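Uncharacterized protein, DUF633, LMOf2365_1472 (Listeria monocytogenes str. 4b F2365, PDB 3GNL) is uncharacterised but probably acts as a tRNA (adenine(22)-N(1))-methyltransferase, methylating N1 of an adenine in tRNA with a Rossmann-like domain. Local coordinates at residues A[212-215]-A[216-219]. Sequence-based numbering, arbitrary orientation.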
ATOM      1  N   PRO A 212      28.795  26.853   9.478  1.00 32.01           N
ATOM      2  CA  PRO A 212      29.207  25.493   9.815  1.00 31.05           C
ATOM      3  C   PRO A 212      28.030  24.533   9.770  1.00 30.47           C
ATOM      4  O   PRO A 212      26.903  24.906  10.026  1.00 30.41           O
ATOM      5  CB  PRO A 212      29.709  25.625  11.261  1.00 31.88           C
ATOM      6  CG  PRO A 212      28.855  26.765  11.844  1.00 32.44           C
ATOM      7  CD  PRO A 212      28.624  27.700  10.687  1.00 32.90           C
ATOM      8  N   VAL A 213      28.326  23.295   9.438  1.00 30.81           N
ATOM      9  CA  VAL A 213      27.294  22.270   9.451  1.00 30.32           C
ATOM     10  C   VAL A 213      27.226  21.603  10.834  1.00 31.35           C
ATOM     11  O   VAL A 213      28.233  21.075  11.308  1.00 32.39           O
ATOM     12  CB  VAL A 213      27.579  21.243   8.338  1.00 29.31           C
ATOM     13  CG1 VAL A 213      26.507  20.173   8.262  1.00 28.77           C
ATOM     14  CG2 VAL A 213      27.766  21.925   6.995  1.00 30.12           C
ATOM     15  N   SER A 214      26.053  21.625  11.464  1.00 30.01           N
ATOM     16  CA  SER A 214      25.797  20.970  12.753  1.00 29.15           C
ATOM     17  C   SER A 214      26.042  19.459  12.685  1.00 31.24           C
ATOM     18  O   SER A 214      26.058  18.875  11.586  1.00 31.07           O
ATOM     19  CB  SER A 214      24.375  21.230  13.242  1.00 30.20           C
ATOM     20  OG  SER A 214      23.429  20.551  12.398  1.00 28.57           O
ATOM     21  N   THR A 215      26.251  18.831  13.847  1.00 31.63           N
ATOM     22  CA  THR A 215      26.386  17.369  13.856  1.00 31.96           C
ATOM     23  C   THR A 215      25.081  16.715  13.342  1.00 30.09           C
ATOM     24  O   THR A 215      25.150  15.719  12.614  1.00 31.31           O
ATOM     25  CB  THR A 215      26.884  16.810  15.237  1.00 32.80           C
ATOM     26  OG1 THR A 215      28.102  17.475  15.585  1.00 35.11           O
ATOM     27  CG2 THR A 215      27.217  15.323  15.127  1.00 34.71           C
ATOM     28  N   GLU A 216      23.926  17.290  13.691  1.00 30.63           N
ATOM     29  CA  GLU A 216      22.601  16.837  13.176  1.00 29.47           C
ATOM     30  C   GLU A 216      22.553  16.853  11.647  1.00 29.93           C
ATOM     31  O   GLU A 216      22.130  15.873  11.028  1.00 28.76           O
ATOM     32  CB  GLU A 216      21.459  17.699  13.709  1.00 32.17           C
ATOM     33  CG  GLU A 216      21.259  17.564  15.204  1.00 32.34           C
ATOM     34  CD  GLU A 216      22.256  18.419  16.011  1.00 33.43           C
ATOM     35  OE1 GLU A 216      23.222  18.967  15.449  1.00 35.57           O
ATOM     36  OE2 GLU A 216      22.067  18.505  17.220  1.00 36.30           O
ATOM     37  N   ASN A 217      23.010  17.948  11.047  1.00 29.02           N
ATOM     38  CA  ASN A 217      23.026  18.031   9.577  1.00 28.99           C
ATOM     39  C   ASN A 217      24.105  17.214   8.886  1.00 29.04           C
ATOM     40  O   ASN A 217      23.937  16.801   7.727  1.00 26.80           O
ATOM     41  CB  ASN A 217      23.042  19.483   9.112  1.00 27.26           C
ATOM     42  CG  ASN A 217      21.679  20.128   9.218  1.00 27.70           C
ATOM     43  OD1 ASN A 217      20.637  19.441   9.152  1.00 28.76           O
ATOM     44  ND2 ASN A 217      21.665  21.429   9.407  1.00 27.00           N
ATOM     45  N   GLN A 218      25.202  16.915   9.593  1.00 29.20           N
ATOM     46  CA  GLN A 218      26.195  16.010   9.014  1.00 30.33           C
ATOM     47  C   GLN A 218      25.622  14.592   8.869  1.00 28.83           C
ATOM     48  O   GLN A 218      25.904  13.918   7.872  1.00 30.65           O
ATOM     49  CB  GLN A 218      27.504  15.972   9.842  1.00 34.45           C
ATOM     50  CG  GLN A 218      28.345  17.233   9.735  1.00 37.57           C
ATOM     51  CD  GLN A 218      29.009  17.438   8.372  1.00 41.48           C
ATOM     52  OE1 GLN A 218      28.767  16.695   7.396  1.00 43.30           O
ATOM     53  NE2 GLN A 218      29.868  18.460   8.299  1.00 43.40           N
ATOM     54  N   ALA A 219      24.835  14.187   9.858  1.00 29.47           N
ATOM     55  CA  ALA A 219      24.186  12.890   9.873  1.00 29.75           C
ATOM     56  C   ALA A 219      23.119  12.875   8.776  1.00 28.71           C
ATOM     57  O   ALA A 219      22.975  11.871   8.071  1.00 30.83           O
ATOM     58  CB  ALA A 219      23.578  12.598  11.221  1.00 29.76           C
TER
HETATM   59  O   HOH W   1      23.931  23.102  10.295  1.00 29.12           O
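S214 and N217 share a water that ties the loop to the helix. The water accepts from S214 N at 2.8 Å. It also accepts from N217 ND2, at 3.0 Å, and gives a weak bond to P212 O. The same two residues meet directly. The hydroxyl of S214 accepts the backbone N-H of N217, with OG to N 3.0 Å and a fairly straight N-H...O angle of 159°. A chi1 of 69° turns OG of S214 to face that N-H. The N217 amide is thus linked through water to the residue whose hydroxyl holds its own backbone N-H. The carbonyl of S214 starts the helical ladder. S214 O accepts from Q218 N at 2.9 Å. T215 O then accepts from A219 N at 3.2 Å. The carboxylate of E216 comes close to the serine as well; OE1 lies 3.4 Å from S214 CB. V213 makes the apolar part. With chi1 at -178°, its CG1 points opposite the backbone N and reaches N217 CB at 3.6 Å. The Q218 side chain brings its amide end across V213 at about a right angle, with NE2 3.6 Å from V213 CB. V213 and N217 also touch I207 of helix 187-208, so this turn packs against the preceding helix. The arrangement is a serine N-cap opening helix 215-235, at the surface end of the hairpin it forms with helix 187-208, far from the centre of the chain.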